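Local atomic coordinates of protein ACDH-11, isoform b (Caenorhabditis elegans, PDB entry 4Y9J), a protein that belongs to the acyl-CoA dehydrogenase family, assembles from four chains, and binds flavin-adenine dinucleotide in a largely helical fold around a central beta domain. Residues I33-L38 with R49-L54; S55-R60 with L132-P137; D90-C95 with Q282-E287; V363-S368 with V411-E416; K492-S497 with Y561-P566. All blocks are in the same frame, centred on the assembly; numbering follows the deposited sequence.

Overall arrangement
Three of the five contacts are buried helix-helix packings (contacts 1, 2 and 4), whereas contacts 3 and 5 are only partly buried and lie on opposite sides of the chain's centre. Helix 44-74 serves both contact 1 and contact 2, which touch where L34 and L54 meet L134. Their chemistry is aliphatic in contact 1 and aromatic in contact 2. Contact 3 differs by joining loop and strand ends of the helical N-terminal and beta middle regions through a proline. Sulfur-bearing side chains mark contacts 4 and 5, methionine in one and cysteines in the other; Y561 packs against G367 between them. Contact 4 also touches contact 1, through R366 and I33.

Contact 1 of 5, residues I33-L38 with R49-L54; sequences ILDRTL and RVAADL
L38 and L54 meet methyl to methyl in a buried apolar contact between helix 34-41 and the early turns of helix 44-74, two helices that follow each other directly in the N-terminal part of the chain. The evidence is the approach of L38 CD1 to L54 CD1, 3.5 Å, close for two methyl groups, with the side chains aimed tip to tip. Both leucines place CG anti to the carbonyl carbon and beside the backbone N (chi1 -59° in L38, -65° in L54), and an extended second torsion then sends CD1 across the gap. L38 CD1 also lies 4.5 Å from V50 CG1, one turn before L54, and so engages an i, i+4 pair on the longer helix. The short helical pieces run nearly antiparallel, at 159°, as a helical hairpin within the N-terminal helical region of the acyl-CoA dehydrogenase fold. Their axes come no nearer than 11.1 Å, and the contacts across them are made by side chains. At the flank of the apolar pair D35 OD1 stands 4.3 Å from A51 CB. That carboxylate is fixed by hydrogen bonds with Y47 and Y28 and a salt bridge to R39, and Y28 packs against L38, A51 and L54 as well. T37 anchors the start of the shorter helix: its OG1 donates to I33 O at 2.6 Å, from above the carbonyl plane, while T37 N bonds to the same oxygen.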
# COMPACT_ATOMS: atom_id res chain seq x y z
N ILE B 33 -39.47 13.69 6.90
CA ILE B 33 -40.11 14.29 8.05
C ILE B 33 -39.41 15.38 8.83
O ILE B 33 -40.03 15.98 9.68
CB ILE B 33 -40.47 13.28 9.16
CG1 ILE B 33 -39.26 12.58 9.69
CG2 ILE B 33 -41.58 12.31 8.75
CD1 ILE B 33 -39.59 11.98 11.04
N LEU B 34 -38.13 15.63 8.57
CA LEU B 34 -37.39 16.68 9.27
C LEU B 34 -38.03 18.07 9.28
O LEU B 34 -38.15 18.68 10.34
CB LEU B 34 -35.98 16.80 8.67
CG LEU B 34 -35.08 17.74 9.44
CD1 LEU B 34 -35.08 17.42 10.92
CD2 LEU B 34 -33.72 17.60 8.80
N ASP B 35 -38.36 18.58 8.11
CA ASP B 35 -38.93 19.91 8.03
C ASP B 35 -40.32 19.94 8.73
O ASP B 35 -40.60 20.89 9.47
CB ASP B 35 -39.05 20.35 6.57
CG ASP B 35 -39.66 21.78 6.40
OD1 ASP B 35 -38.96 22.78 6.70
OD2 ASP B 35 -40.82 21.88 5.94
N ARG B 36 -41.19 18.95 8.48
CA ARG B 36 -42.50 18.88 9.16
C ARG B 36 -42.34 18.88 10.68
O ARG B 36 -43.10 19.54 11.36
CB ARG B 36 -43.35 17.69 8.69
CG ARG B 36 -43.92 17.84 7.29
CD ARG B 36 -45.14 16.99 7.01
NE ARG B 36 -45.01 15.53 7.19
CZ ARG B 36 -44.34 14.71 6.37
NH1 ARG B 36 -43.70 15.17 5.30
NH2 ARG B 36 -44.30 13.40 6.63
N THR B 37 -41.33 18.19 11.19
CA THR B 37 -41.07 18.04 12.61
C THR B 37 -40.59 19.34 13.22
O THR B 37 -41.06 19.73 14.30
CB THR B 37 -40.00 16.98 12.85
OG1 THR B 37 -40.46 15.76 12.27
CG2 THR B 37 -39.71 16.78 14.34
N LEU B 38 -39.70 20.05 12.52
CA LEU B 38 -39.24 21.37 12.97
C LEU B 38 -40.37 22.42 13.00
O LEU B 38 -40.47 23.27 13.91
CB LEU B 38 -38.07 21.91 12.10
CG LEU B 38 -36.82 21.04 12.06
CD1 LEU B 38 -35.74 21.71 11.18
CD2 LEU B 38 -36.36 20.69 13.47
N ARG B 49 -35.79 30.94 10.46
CA ARG B 49 -34.36 31.13 10.54
C ARG B 49 -33.66 29.79 10.48
O ARG B 49 -32.66 29.61 9.77
CB ARG B 49 -34.01 31.86 11.84
CG ARG B 49 -32.51 32.06 12.07
CD ARG B 49 -32.28 32.81 13.36
NE ARG B 49 -32.76 32.07 14.53
CZ ARG B 49 -32.10 31.05 15.09
NH1 ARG B 49 -30.95 30.62 14.59
NH2 ARG B 49 -32.62 30.43 16.13
N VAL B 50 -34.20 28.82 11.20
CA VAL B 50 -33.56 27.54 11.33
C VAL B 50 -33.64 26.78 10.05
O VAL B 50 -32.61 26.20 9.61
CB VAL B 50 -34.12 26.77 12.52
CG1 VAL B 50 -33.60 25.37 12.56
CG2 VAL B 50 -33.77 27.51 13.80
N ALA B 51 -34.78 26.80 9.39
CA ALA B 51 -34.93 26.08 8.15
C ALA B 51 -34.09 26.69 7.06
O ALA B 51 -33.57 25.96 6.22
CB ALA B 51 -36.37 26.03 7.68
N ALA B 52 -33.96 28.01 7.02
CA ALA B 52 -33.09 28.59 5.98
C ALA B 52 -31.64 28.18 6.21
O ALA B 52 -30.97 27.80 5.26
CB ALA B 52 -33.21 30.08 5.88
N ASP B 53 -31.18 28.15 7.45
CA ASP B 53 -29.82 27.69 7.70
C ASP B 53 -29.59 26.24 7.24
O ASP B 53 -28.60 25.90 6.59
CB ASP B 53 -29.44 27.82 9.15
CG ASP B 53 -27.99 27.44 9.40
OD1 ASP B 53 -27.04 28.10 8.89
OD2 ASP B 53 -27.80 26.52 10.15
N LEU B 54 -30.52 25.37 7.58
CA LEU B 54 -30.40 23.98 7.30
C LEU B 54 -30.51 23.68 5.82
O LEU B 54 -29.75 22.84 5.30
CB LEU B 54 -31.42 23.17 8.09
CG LEU B 54 -31.22 23.22 9.61
CD1 LEU B 54 -32.43 22.51 10.21
CD2 LEU B 54 -29.94 22.52 10.05

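Contact 2 of 5, residues S55-R60 with L132-P137; sequences SKFGDR and LFLFSP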
# COMPACT_ATOMS: atom_id res chain seq x y z
N SER B 55 -31.41 24.36 5.15
CA SER B 55 -31.56 24.19 3.73
C SER B 55 -30.28 24.60 2.96
O SER B 55 -29.85 23.87 2.05
CB SER B 55 -32.76 24.97 3.22
OG SER B 55 -32.99 24.58 1.88
N LYS B 56 -29.68 25.72 3.36
CA LYS B 56 -28.43 26.20 2.79
C LYS B 56 -27.33 25.20 3.08
O LYS B 56 -26.60 24.79 2.16
CB LYS B 56 -28.09 27.61 3.29
CG LYS B 56 -26.71 28.13 2.86
CD LYS B 56 -26.54 29.61 3.20
CE LYS B 56 -25.09 30.03 2.99
NZ LYS B 56 -24.73 31.11 3.93
N PHE B 57 -27.27 24.71 4.32
CA PHE B 57 -26.29 23.69 4.66
C PHE B 57 -26.45 22.43 3.86
O PHE B 57 -25.45 21.77 3.50
CB PHE B 57 -26.33 23.42 6.17
CG PHE B 57 -25.23 22.56 6.69
CD1 PHE B 57 -23.88 22.88 6.46
CD2 PHE B 57 -25.52 21.45 7.42
CE1 PHE B 57 -22.89 22.08 6.96
CE2 PHE B 57 -24.54 20.62 7.92
CZ PHE B 57 -23.21 20.93 7.67
N GLY B 58 -27.67 22.02 3.59
CA GLY B 58 -27.94 20.90 2.73
C GLY B 58 -27.34 21.00 1.34
O GLY B 58 -26.91 19.98 0.81
N ASP B 59 -27.31 22.20 0.76
CA ASP B 59 -26.64 22.38 -0.52
C ASP B 59 -25.13 22.34 -0.37
O ASP B 59 -24.40 21.92 -1.29
CB ASP B 59 -27.01 23.67 -1.18
CG ASP B 59 -28.46 23.72 -1.65
OD1 ASP B 59 -29.11 22.68 -1.95
OD2 ASP B 59 -28.94 24.86 -1.78
N ARG B 60 -24.65 22.76 0.79
CA ARG B 60 -23.23 22.62 1.07
C ARG B 60 -22.83 21.16 1.22
O ARG B 60 -21.71 20.77 0.86
CB ARG B 60 -22.84 23.39 2.28
CG ARG B 60 -21.35 23.58 2.39
CD ARG B 60 -20.86 24.37 3.60
NE ARG B 60 -19.46 24.74 3.39
CZ ARG B 60 -18.77 25.65 4.07
NH1 ARG B 60 -19.24 26.29 5.12
NH2 ARG B 60 -17.55 25.88 3.70
N LEU B 132 -26.52 18.50 12.85
CA LEU B 132 -25.73 17.31 13.04
C LEU B 132 -26.26 16.13 12.27
O LEU B 132 -25.47 15.29 11.73
CB LEU B 132 -25.64 16.95 14.53
CG LEU B 132 -24.84 17.91 15.38
CD1 LEU B 132 -25.21 17.71 16.85
CD2 LEU B 132 -23.36 17.63 15.19
N PHE B 133 -27.58 16.02 12.22
CA PHE B 133 -28.22 14.97 11.46
C PHE B 133 -27.96 15.08 9.93
O PHE B 133 -27.78 14.05 9.25
CB PHE B 133 -29.70 14.92 11.80
CG PHE B 133 -30.52 13.95 10.94
CD1 PHE B 133 -30.48 12.56 11.11
CD2 PHE B 133 -31.33 14.47 9.91
CE1 PHE B 133 -31.29 11.74 10.32
CE2 PHE B 133 -32.14 13.66 9.14
CZ PHE B 133 -32.13 12.31 9.35
N LEU B 134 -27.95 16.29 9.39
CA LEU B 134 -27.58 16.50 8.00
C LEU B 134 -26.07 16.21 7.77
O LEU B 134 -25.68 15.59 6.77
CB LEU B 134 -27.91 17.90 7.55
CG LEU B 134 -29.38 18.29 7.70
CD1 LEU B 134 -29.48 19.73 7.22
CD2 LEU B 134 -30.27 17.37 6.88
N PHE B 135 -25.23 16.59 8.75
CA PHE B 135 -23.77 16.48 8.61
C PHE B 135 -23.33 15.03 8.67
O PHE B 135 -22.50 14.59 7.85
CB PHE B 135 -23.08 17.33 9.73
CG PHE B 135 -21.58 17.33 9.68
CD1 PHE B 135 -20.91 17.74 8.53
CD2 PHE B 135 -20.84 16.93 10.77
CE1 PHE B 135 -19.54 17.80 8.47
CE2 PHE B 135 -19.44 16.95 10.70
CZ PHE B 135 -18.80 17.42 9.58
N SER B 136 -23.88 14.28 9.63
CA SER B 136 -23.27 13.01 10.07
C SER B 136 -22.92 11.98 8.97
O SER B 136 -21.80 11.48 8.94
CB SER B 136 -24.13 12.41 11.18
OG SER B 136 -23.37 11.45 11.89
N PRO B 137 -23.85 11.67 8.03
CA PRO B 137 -23.51 10.69 7.03
C PRO B 137 -22.58 11.21 5.94
O PRO B 137 -22.05 10.41 5.17
CB PRO B 137 -24.86 10.30 6.43
CG PRO B 137 -25.78 11.43 6.74
CD PRO B 137 -25.28 12.01 8.00
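F57 and F135 form the aromatic part of a buried helix-helix contact, helix 44-74 against the end of helix 121-135, in the N-terminal helical domain of an acyl-CoA dehydrogenase fold. The far end of the F57 ring does the touching: CZ of F57 lies 4.0 Å from CD1 of F135, and CE2 of F57 is equally close, 4.0 Å, to CB of F135. Relative to the F57 ring, F135 CD1 lies at the edge, near its plane, so the faces of the two rings are not stacked. The CG of F57 is turned anti to the residue's own backbone N (chi1 -171°), which directs the ring across to the neighbouring helix; F135 uses the same arrangement (chi1 -178°), and F57 meets its CB and CD1. L134 adds an aliphatic flank, its CB 4.3 Å from CD2 of F57.

In the next shell, K131, one turn before F135, makes a cation-pi interaction with the F57 ring. F135 also touches V65, further along helix 44-74, and C105 of helix 96-107. R60 turns elsewhere and forms salt bridges with E64, E107 and E108, the last of which also touches F57. The F135 side chain is about 9 Å from the bound UCC, not in direct contact with it. Further back along helix 44-74, the backbone O of L54 packs against CD1 of L134.

Contact 3 of 5, residues D90-C95 with Q282-E287; sequences DKLIVC and QLPTAE
L92 holds CG trans to its backbone N (chi1 -175°), and a second torsion of 66° turns CD1 toward CB of P284. V94, two residues on, has chi1 of -40°, somewhat off a staggered position, and this puts CG1 beside its backbone N and in range of the same proline. The distances show how P284 is shared. CD1 of L92 lies 4.1 Å from CB of P284, whereas CG1 of V94 is 4.4 Å from CG of P284, so the two aliphatic residues touch neighbouring carbons of the ring. The L92 and P284 side chains cross at about a right angle. V94 and P284 are the closest backbone points; their CA atoms are 8.0 Å apart, and the contact is made by side chains.

The contact links the end of strand 88-93, which pairs with strand 78-80 in a small antiparallel sheet, to the loop leading into strand 285-298 of the middle beta domain characteristic of acyl-CoA dehydrogenases. W98 of helix 96-107 also packs on P284, and H99 of the same helix touches V94. C95 is the N-cap residue just before that helix, its side chain capping a backbone N. At the other end of the segment, D90 OD1 bonds to M271 N, a polar tie to the beta domain. T285, next to P284, touches the flavin-adenine dinucleotide. With 84 Å² buried between the segments and carbon meeting carbon throughout, the direct attachment is dispersive and weakly directional, and P284 offers a rigid surface for it.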
# COMPACT_ATOMS: atom_id res chain seq x y z
N ASP B 90 6.24 10.84 16.80
CA ASP B 90 4.81 10.54 16.86
C ASP B 90 4.05 11.43 15.84
O ASP B 90 3.08 12.12 16.15
CB ASP B 90 4.31 10.75 18.30
CG ASP B 90 4.89 9.70 19.33
OD1 ASP B 90 4.32 8.68 19.37
OD2 ASP B 90 5.86 9.90 20.13
N LYS B 91 4.47 11.40 14.60
CA LYS B 91 3.84 12.30 13.64
C LYS B 91 2.57 11.66 13.09
O LYS B 91 2.63 10.56 12.53
CB LYS B 91 4.83 12.63 12.51
CG LYS B 91 4.20 13.51 11.44
CD LYS B 91 5.23 14.21 10.57
CE LYS B 91 5.49 13.31 9.40
NZ LYS B 91 6.43 13.95 8.43
N LEU B 92 1.45 12.33 13.28
CA LEU B 92 0.17 11.87 12.74
C LEU B 92 -0.04 12.56 11.42
O LEU B 92 0.04 13.79 11.36
CB LEU B 92 -0.90 12.28 13.72
CG LEU B 92 -2.30 11.82 13.45
CD1 LEU B 92 -2.39 10.30 13.56
CD2 LEU B 92 -3.25 12.46 14.45
N ILE B 93 -0.25 11.79 10.36
CA ILE B 93 -0.45 12.29 9.03
C ILE B 93 -1.90 12.12 8.67
O ILE B 93 -2.39 10.99 8.54
CB ILE B 93 0.41 11.58 8.04
CG1 ILE B 93 1.92 11.83 8.37
CG2 ILE B 93 0.13 12.11 6.63
CD1 ILE B 93 2.82 10.76 7.79
N VAL B 94 -2.63 13.22 8.57
CA VAL B 94 -4.08 13.14 8.23
C VAL B 94 -4.33 13.98 6.98
O VAL B 94 -3.63 14.98 6.75
CB VAL B 94 -5.07 13.50 9.36
CG1 VAL B 94 -4.66 12.98 10.72
CG2 VAL B 94 -5.26 14.95 9.43
N CYS B 95 -5.29 13.58 6.19
CA CYS B 95 -5.53 14.24 4.92
C CYS B 95 -6.02 15.68 5.13
O CYS B 95 -6.57 16.02 6.17
CB CYS B 95 -6.50 13.47 4.07
SG CYS B 95 -8.20 13.37 4.54
N GLN B 282 -11.63 6.78 8.54
CA GLN B 282 -11.32 8.18 8.39
C GLN B 282 -10.71 8.77 9.65
O GLN B 282 -9.88 9.70 9.58
CB GLN B 282 -12.57 9.03 8.03
CG GLN B 282 -13.54 8.45 6.99
CD GLN B 282 -14.59 7.52 7.60
OE1 GLN B 282 -14.41 6.91 8.65
NE2 GLN B 282 -15.67 7.43 6.93
N LEU B 283 -11.18 8.26 10.78
CA LEU B 283 -10.89 8.80 12.12
C LEU B 283 -9.57 8.25 12.69
O LEU B 283 -9.40 7.04 12.75
CB LEU B 283 -12.08 8.41 13.01
CG LEU B 283 -11.93 8.62 14.49
CD1 LEU B 283 -12.06 10.09 14.80
CD2 LEU B 283 -13.09 7.91 15.18
N PRO B 284 -8.67 9.11 13.19
CA PRO B 284 -7.48 8.48 13.76
C PRO B 284 -7.76 8.00 15.17
O PRO B 284 -8.11 8.83 16.02
CB PRO B 284 -6.47 9.59 13.78
CG PRO B 284 -7.25 10.83 13.60
CD PRO B 284 -8.49 10.54 12.93
N THR B 285 -7.71 6.73 15.41
CA THR B 285 -7.91 6.19 16.76
C THR B 285 -6.62 5.51 17.14
O THR B 285 -6.15 4.58 16.47
CB THR B 285 -9.12 5.22 16.81
OG1 THR B 285 -10.33 5.88 16.39
CG2 THR B 285 -9.27 4.57 18.17
N ALA B 286 -6.03 5.93 18.25
CA ALA B 286 -4.74 5.42 18.70
C ALA B 286 -4.80 4.71 20.01
O ALA B 286 -5.76 4.86 20.80
CB ALA B 286 -3.77 6.61 18.83
N GLU B 287 -3.75 3.98 20.30
CA GLU B 287 -3.43 3.59 21.66
C GLU B 287 -2.37 4.57 22.18
O GLU B 287 -1.37 4.83 21.49
CB GLU B 287 -2.86 2.19 21.73
CG GLU B 287 -3.81 1.14 21.14
CD GLU B 287 -3.23 -0.25 20.98
OE1 GLU B 287 -2.16 -0.57 21.60
OE2 GLU B 287 -3.89 -1.00 20.20

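Contact 4 of 5, residues V363-S368 with V411-E416; sequences VDTRGS and VPMVSE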
# COMPACT_ATOMS: atom_id res chain seq x y z
N VAL B 363 -40.84 3.39 8.17
CA VAL B 363 -41.68 3.42 9.38
C VAL B 363 -40.81 3.37 10.64
O VAL B 363 -40.97 4.17 11.57
CB VAL B 363 -42.66 2.22 9.38
CG1 VAL B 363 -43.32 2.02 10.75
CG2 VAL B 363 -43.72 2.36 8.30
N ASP B 364 -39.83 2.46 10.65
CA ASP B 364 -38.98 2.27 11.81
C ASP B 364 -38.05 3.48 12.02
O ASP B 364 -37.76 3.85 13.13
CB ASP B 364 -38.16 0.97 11.67
CG ASP B 364 -38.99 -0.31 11.92
OD1 ASP B 364 -40.10 -0.24 12.51
OD2 ASP B 364 -38.45 -1.41 11.54
N THR B 365 -37.61 4.10 10.93
CA THR B 365 -36.68 5.22 10.95
C THR B 365 -37.44 6.46 11.47
O THR B 365 -36.89 7.21 12.22
CB THR B 365 -36.12 5.46 9.54
OG1 THR B 365 -35.29 4.33 9.14
CG2 THR B 365 -35.29 6.68 9.52
N ARG B 366 -38.69 6.66 11.04
CA ARG B 366 -39.44 7.81 11.48
C ARG B 366 -39.67 7.78 12.98
O ARG B 366 -39.61 8.81 13.63
CB ARG B 366 -40.75 7.93 10.74
CG ARG B 366 -40.59 8.27 9.30
CD ARG B 366 -41.91 8.60 8.66
NE ARG B 366 -41.85 8.78 7.22
CZ ARG B 366 -42.82 9.35 6.51
NH1 ARG B 366 -43.95 9.81 7.09
NH2 ARG B 366 -42.67 9.46 5.21
N GLY B 367 -39.95 6.61 13.54
CA GLY B 367 -40.20 6.50 14.98
C GLY B 367 -38.96 6.95 15.79
O GLY B 367 -39.01 7.73 16.73
N SER B 368 -37.83 6.43 15.41
CA SER B 368 -36.59 6.80 16.10
C SER B 368 -36.16 8.27 15.88
O SER B 368 -35.57 8.90 16.71
CB SER B 368 -35.48 5.84 15.73
OG SER B 368 -35.83 4.63 16.24
N VAL B 411 -27.49 -1.34 11.92
CA VAL B 411 -26.83 -2.29 11.03
C VAL B 411 -27.82 -3.13 10.23
O VAL B 411 -27.68 -3.20 9.04
CB VAL B 411 -25.78 -3.16 11.73
CG1 VAL B 411 -25.23 -4.23 10.78
CG2 VAL B 411 -24.60 -2.28 12.22
N PRO B 412 -28.84 -3.72 10.86
CA PRO B 412 -29.76 -4.43 9.97
C PRO B 412 -30.46 -3.56 8.94
O PRO B 412 -30.73 -4.07 7.84
CB PRO B 412 -30.80 -5.03 10.91
CG PRO B 412 -30.07 -5.12 12.23
CD PRO B 412 -29.15 -3.94 12.28
N MET B 413 -30.81 -2.33 9.29
CA MET B 413 -31.45 -1.47 8.32
C MET B 413 -30.46 -1.06 7.18
O MET B 413 -30.84 -1.07 6.01
CB MET B 413 -32.01 -0.20 8.96
CG MET B 413 -33.03 0.44 8.01
SD MET B 413 -33.77 1.88 8.68
CE MET B 413 -34.80 1.02 9.90
N VAL B 414 -29.24 -0.72 7.49
CA VAL B 414 -28.31 -0.32 6.44
C VAL B 414 -27.95 -1.56 5.60
O VAL B 414 -27.86 -1.44 4.40
CB VAL B 414 -27.05 0.35 6.98
CG1 VAL B 414 -26.06 0.66 5.87
CG2 VAL B 414 -27.44 1.63 7.67
N SER B 415 -27.88 -2.75 6.24
CA SER B 415 -27.65 -3.99 5.49
C SER B 415 -28.77 -4.20 4.43
O SER B 415 -28.49 -4.63 3.31
CB SER B 415 -27.51 -5.18 6.44
OG SER B 415 -27.34 -6.39 5.75
N GLU B 416 -30.02 -4.04 4.84
CA GLU B 416 -31.17 -4.13 3.94
C GLU B 416 -31.07 -3.11 2.82
O GLU B 416 -31.33 -3.39 1.66
CB GLU B 416 -32.52 -3.95 4.71
CG GLU B 416 -33.74 -4.42 3.92
CD GLU B 416 -33.70 -5.90 3.65
OE1 GLU B 416 -33.67 -6.68 4.66
OE2 GLU B 416 -33.72 -6.30 2.45
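M413 reaches across from helix 389-419 and brings its end against D364 of helix 352-383, its side chain lying at a slant to that of T365. Its chain leaves the backbone with CG and N in an anti relation and stays extended through chi2; only the bend at chi3 (-72°) turns CE aside, onto the methylene of D364. There CE of M413 is 3.8 Å from CB of D364. The approach of M413 to the hydroxyl of T365 is doubtful, because the modelled sulfur stands too close to that oxygen to be trusted. The CA atoms of T365 and M413 stand 8.9 Å apart, a separation that the extended M413 side chain spans.

Both helices belong to the C-terminal helical domain of the acyl-CoA dehydrogenase fold, and M327 of helix 304-338 packs on T365 and M413 alike. P412, where helix 389-419 is kinked, packs on P412 of the second subunit. T365 gives its hydroxyl hydrogen to O of M361 in its own helix, and the carboxylate of D364 pairs with K360. With these polar ends engaged elsewhere, the dependable part of the contact is the methyl CE of M413 on the CB methylene of D364, a weakly directional, dispersive contact.

Contact 5 of 5, residues K492-S497 with Y561-P566; sequences KEAVES and YCCEQP
A494 and C562 bring helix 486-512 and the last turn of helix 552-563 together with CA atoms only 6.3 Å apart, a close approach that the small alanine permits. CB of A494 sits 3.6 Å from the backbone O of C562, and it also faces C563, whose SG is 4.3 Å away from CB of A494. V495 adds the second half of the contact: its CG2 packs 3.8 Å from SG of C562. That sulfur is rotated anti to the carbonyl carbon of its residue (chi1 -71°), which directs it at the valine; C562 also touches I541 of helix 524-545.

Beyond the helix end, Q565 folds back over Y561. Its NE2 donates to O of Y561 at 3.1 Å, in the carbonyl plane and on a lone pair, and also lies 3.4 Å above the plane of the Y561 ring, over its centre. This bond links Q565 back to the last helical turn, in the C-terminal helical region. Close by, C563 O accepts from R571 of the second subunit, and E564 forms a salt bridge to R579 there. Both thiols act here as apolar surface, so the two helices adhere through methyl-sulfur and methyl-carbonyl packing.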
# COMPACT_ATOMS: atom_id res chain seq x y z
N LYS B 492 -53.36 4.39 19.51
CA LYS B 492 -53.47 4.76 20.91
C LYS B 492 -53.77 3.58 21.83
O LYS B 492 -53.13 3.46 22.88
CB LYS B 492 -54.52 5.88 21.10
CG LYS B 492 -54.84 6.16 22.58
CD LYS B 492 -55.97 7.14 22.82
CE LYS B 492 -55.86 7.72 24.23
NZ LYS B 492 -57.17 7.83 24.90
N GLU B 493 -54.73 2.71 21.45
CA GLU B 493 -55.08 1.61 22.35
C GLU B 493 -53.92 0.61 22.43
O GLU B 493 -53.71 -0.02 23.47
CB GLU B 493 -56.36 0.90 21.92
CG GLU B 493 -57.57 1.81 22.05
CD GLU B 493 -58.80 1.32 21.32
OE1 GLU B 493 -58.76 0.30 20.63
OE2 GLU B 493 -59.84 1.98 21.44
N ALA B 494 -53.17 0.47 21.35
CA ALA B 494 -51.96 -0.40 21.36
C ALA B 494 -50.87 0.11 22.35
O ALA B 494 -50.32 -0.65 23.17
CB ALA B 494 -51.43 -0.53 19.97
N VAL B 495 -50.60 1.40 22.30
CA VAL B 495 -49.63 2.00 23.18
C VAL B 495 -50.08 1.90 24.66
O VAL B 495 -49.31 1.50 25.54
CB VAL B 495 -49.40 3.46 22.76
CG1 VAL B 495 -48.52 4.15 23.78
CG2 VAL B 495 -48.77 3.57 21.40
N GLU B 496 -51.34 2.24 24.94
CA GLU B 496 -51.87 2.11 26.33
C GLU B 496 -51.76 0.73 26.94
O GLU B 496 -51.46 0.54 28.15
CB GLU B 496 -53.31 2.60 26.43
CG GLU B 496 -53.35 4.11 26.45
CD GLU B 496 -54.73 4.67 26.31
OE1 GLU B 496 -55.68 3.89 25.99
OE2 GLU B 496 -54.86 5.88 26.57
N SER B 497 -52.06 -0.23 26.08
CA SER B 497 -52.00 -1.66 26.45
C SER B 497 -50.57 -2.10 26.76
O SER B 497 -50.32 -2.79 27.75
CB SER B 497 -52.51 -2.51 25.30
OG SER B 497 -52.57 -3.85 25.71
N TYR B 561 -46.39 1.45 12.88
CA TYR B 561 -45.41 1.36 13.95
C TYR B 561 -46.10 0.78 15.19
O TYR B 561 -45.53 -0.05 15.88
CB TYR B 561 -44.82 2.76 14.28
CG TYR B 561 -43.64 2.70 15.21
CD1 TYR B 561 -43.82 2.58 16.58
CD2 TYR B 561 -42.34 2.77 14.72
CE1 TYR B 561 -42.73 2.48 17.43
CE2 TYR B 561 -41.24 2.65 15.56
CZ TYR B 561 -41.47 2.53 16.92
OH TYR B 561 -40.40 2.41 17.74
N CYS B 562 -47.31 1.22 15.46
CA CYS B 562 -47.94 0.87 16.72
C CYS B 562 -48.67 -0.47 16.68
O CYS B 562 -48.78 -1.16 17.69
CB CYS B 562 -48.92 1.94 17.15
SG CYS B 562 -48.11 3.45 17.69
N CYS B 563 -49.28 -0.80 15.55
CA CYS B 563 -50.17 -1.92 15.52
C CYS B 563 -49.59 -3.12 14.81
O CYS B 563 -50.19 -4.14 14.87
CB CYS B 563 -51.46 -1.54 14.81
SG CYS B 563 -52.33 -0.26 15.77
N GLU B 564 -48.53 -2.94 14.04
CA GLU B 564 -47.99 -4.04 13.17
C GLU B 564 -46.70 -4.64 13.62
O GLU B 564 -46.17 -5.55 12.97
CB GLU B 564 -47.83 -3.59 11.71
CG GLU B 564 -49.18 -3.35 11.04
CD GLU B 564 -49.12 -2.96 9.57
OE1 GLU B 564 -48.04 -2.68 9.06
OE2 GLU B 564 -50.18 -2.92 8.92
N GLN B 565 -46.20 -4.19 14.76
CA GLN B 565 -45.11 -4.87 15.43
C GLN B 565 -45.44 -4.88 16.91
O GLN B 565 -46.17 -4.02 17.42
CB GLN B 565 -43.79 -4.18 15.17
CG GLN B 565 -43.85 -2.71 15.47
CD GLN B 565 -42.54 -2.02 15.24
OE1 GLN B 565 -41.55 -2.66 14.73
NE2 GLN B 565 -42.50 -0.73 15.55
N PRO B 566 -44.93 -5.84 17.63
CA PRO B 566 -45.19 -5.77 19.03
C PRO B 566 -44.48 -4.55 19.66
O PRO B 566 -43.35 -4.26 19.39
CB PRO B 566 -44.64 -7.11 19.55
CG PRO B 566 -43.63 -7.53 18.55
CD PRO B 566 -44.21 -7.07 17.24